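Local atomic coordinates of aminoglycoside phosphotransferase (Mycobacterium smegmatis, PDB entry 6EF6), a protein that phosphorylates (S)-1-amino-2-propanol as the aminopropanol kinase of the aminoacetone utilization microcompartment. Residues G151-S156 against R246-I251. Numbering follows the deposited sequence.
With BEZ (benzoic acid), chain B; ACT (acetate ion), chain F.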
loop_
_atom_site.group_PDB
_atom_site.type_symbol
_atom_site.label_atom_id
_atom_site.label_comp_id
_atom_site.label_asym_id
_atom_site.label_seq_id
_atom_site.Cartn_x
_atom_site.Cartn_y
_atom_site.Cartn_z
ATOM N N GLY A 151 0.221 -2.010 13.598
ATOM C CA GLY A 151 1.640 -2.060 13.896
ATOM C C GLY A 151 2.140 -3.466 14.155
ATOM O O GLY A 151 3.234 -3.835 13.714
ATOM N N ARG A 152 1.390 -4.255 14.930
ATOM C CA ARG A 152 1.816 -5.609 15.239
ATOM C C ARG A 152 1.895 -6.456 13.969
ATOM O O ARG A 152 2.852 -7.230 13.787
ATOM C CB ARG A 152 0.818 -6.195 16.226
ATOM C CG ARG A 152 1.212 -7.580 16.697
ATOM C CD ARG A 152 0.109 -8.256 17.499
ATOM N NE ARG A 152 -0.993 -8.718 16.651
ATOM C CZ ARG A 152 -2.275 -8.385 16.803
ATOM N NH1 ARG A 152 -2.655 -7.539 17.756
ATOM N NH2 ARG A 152 -3.185 -8.902 15.983
ATOM N N ILE A 153 0.900 -6.349 13.100
ATOM C CA ILE A 153 0.903 -7.122 11.845
ATOM C C ILE A 153 2.035 -6.664 10.922
ATOM O O ILE A 153 2.732 -7.505 10.296
ATOM C CB ILE A 153 -0.483 -7.054 11.190
ATOM C CG1 ILE A 153 -1.476 -7.818 12.064
ATOM C CG2 ILE A 153 -0.436 -7.593 9.706
ATOM C CD1 ILE A 153 -2.943 -7.632 11.680
ATOM N N THR A 154 2.309 -5.362 10.902
ATOM C CA THR A 154 3.434 -4.864 10.110
ATOM C C THR A 154 4.746 -5.473 10.590
ATOM O O THR A 154 5.587 -5.909 9.779
ATOM C CB THR A 154 3.484 -3.336 10.179
ATOM O OG1 THR A 154 2.278 -2.766 9.683
ATOM C CG2 THR A 154 4.658 -2.827 9.314
ATOM N N ALA A 155 4.976 -5.526 11.913
ATOM C CA ALA A 155 6.177 -6.148 12.448
ATOM C C ALA A 155 6.288 -7.590 11.993
ATOM O O ALA A 155 7.380 -8.073 11.696
ATOM C CB ALA A 155 6.167 -6.057 13.970
ATOM N N SER A 156 5.186 -8.318 11.975
ATOM C CA SER A 156 5.251 -9.701 11.512
ATOM C C SER A 156 5.622 -9.788 10.038
ATOM O O SER A 156 6.325 -10.726 9.642
ATOM C CB SER A 156 3.906 -10.371 11.706
ATOM O OG SER A 156 3.643 -10.486 13.094
ATOM N N ARG A 246 -9.999 -11.322 16.254
ATOM C CA ARG A 246 -10.763 -11.571 15.041
ATOM C C ARG A 246 -9.762 -11.933 13.954
ATOM O O ARG A 246 -8.549 -11.791 14.133
ATOM C CB ARG A 246 -11.544 -10.319 14.649
ATOM C CG ARG A 246 -10.631 -9.110 14.471
ATOM C CD ARG A 246 -11.324 -7.778 14.707
ATOM N NE ARG A 246 -10.346 -6.814 15.200
ATOM C CZ ARG A 246 -10.531 -5.504 15.200
ATOM N NH1 ARG A 246 -9.585 -4.719 15.675
ATOM N NH2 ARG A 246 -11.661 -4.985 14.738
ATOM N N THR A 247 -10.275 -12.411 12.825
ATOM C CA THR A 247 -9.406 -12.761 11.706
ATOM C C THR A 247 -9.133 -11.522 10.866
ATOM O O THR A 247 -10.063 -10.896 10.353
ATOM C CB THR A 247 -10.044 -13.860 10.854
ATOM O OG1 THR A 247 -10.367 -14.985 11.684
ATOM C CG2 THR A 247 -9.075 -14.295 9.772
ATOM N N ILE A 248 -7.872 -11.135 10.785
ATOM C CA ILE A 248 -7.455 -9.946 10.056
ATOM C C ILE A 248 -6.644 -10.392 8.853
ATOM O O ILE A 248 -5.572 -10.992 9.010
ATOM C CB ILE A 248 -6.630 -8.996 10.941
ATOM C CG1 ILE A 248 -7.448 -8.677 12.200
ATOM C CG2 ILE A 248 -6.306 -7.735 10.210
ATOM C CD1 ILE A 248 -6.595 -8.233 13.379
ATOM N N THR A 249 -7.131 -10.084 7.648
ATOM C CA THR A 249 -6.430 -10.461 6.421
ATOM C C THR A 249 -5.799 -9.246 5.778
ATOM O O THR A 249 -6.493 -8.275 5.479
ATOM C CB THR A 249 -7.399 -11.109 5.423
ATOM O OG1 THR A 249 -8.092 -12.193 6.044
ATOM C CG2 THR A 249 -6.670 -11.682 4.238
ATOM N N VAL A 250 -4.498 -9.301 5.536
ATOM C CA VAL A 250 -3.816 -8.238 4.821
ATOM C C VAL A 250 -4.027 -8.456 3.334
ATOM O O VAL A 250 -3.782 -9.562 2.834
ATOM C CB VAL A 250 -2.313 -8.252 5.131
ATOM C CG1 VAL A 250 -1.620 -7.053 4.404
ATOM C CG2 VAL A 250 -2.059 -8.185 6.622
ATOM N N ILE A 251 -4.568 -7.438 2.651
ATOM C CA ILE A 251 -4.859 -7.551 1.231
ATOM C C ILE A 251 -3.998 -6.535 0.466
ATOM O O ILE A 251 -3.283 -5.699 1.042
ATOM C CB ILE A 251 -6.364 -7.354 0.936
ATOM C CG1 ILE A 251 -6.819 -5.942 1.272
ATOM C CG2 ILE A 251 -7.192 -8.403 1.670
ATOM C CD1 ILE A 251 -8.092 -5.523 0.548
HETATM C C BEZ B . -6.056 -7.375 -3.797
HETATM O O1 BEZ B . -4.893 -7.777 -3.821
HETATM O O2 BEZ B . -6.368 -6.334 -4.442
HETATM C C1 BEZ B . -7.054 -8.140 -2.995
HETATM C C2 BEZ B . -8.236 -7.544 -2.597
HETATM C C3 BEZ B . -9.154 -8.276 -1.853
HETATM C C4 BEZ B . -8.876 -9.589 -1.501
HETATM C C5 BEZ B . -7.686 -10.184 -1.908
HETATM C C6 BEZ B . -6.777 -9.452 -2.643
HETATM C C ACT F . -7.374 -6.934 17.165
HETATM O O ACT F . -8.115 -7.853 16.707
HETATM O OXT ACT F . -7.387 -5.703 16.892
HETATM C CH3 ACT F . -6.300 -7.361 18.202
#
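The guanidinium of R152, in one of its two modelled conformations, passes the CD1 methyl of I248 obliquely, with NH2 at 4.3 Å from CD1. At its edge, nearly in plane, lies the methyl of an acetate, probably from the crystallisation liquor, 3.7 Å from R152 NH1. The acetate turns its carboxylate to the edge of the R246 guanidinium instead: R246 NE donates to O (2.9 Å) and R246 NH1 to OXT (2.7 Å), a nearly straight fork that fixes the ion's rotation. T149 adds a hydrogen bond, and D146 OD1 forms a salt bridge with R246 NH1. Arginine suits the partly exposed site of R246 because NE and NH1 together can match the two oxygens of a carboxylate.

Deeper in, I153 is the helix residue that packs against strand 248-250. Its CG1 stands anti to the carbonyl carbon (chi1 -68°) and the extended chi2 carries CD1 to I248 CG2, 3.7 Å away; the other branch, CG2, meets V250 CG2 at 3.5 Å. Beta-branched side chains suit the place, since two branches leave CB: I153 sends CD1 to one strand residue and CG2 to the other. The setting is the protein-kinase-like fold of the aminoglycoside phosphotransferases: strand 248-250 forms a hairpin with strand 237-239, whose L237 also touches I153, I248 and V250, and leads to D252, a sodium ligand. Helix 147-163 backs this hairpin; the axis of 151-156 runs 10.9 Å from that of strand 248-250, at 51°. Beyond the strand, the apolar I251 lies against the benzoic acid ring, CD1 3.7 Å from C2, while its backbone O accepts a hydrogen bond from H229 NE2.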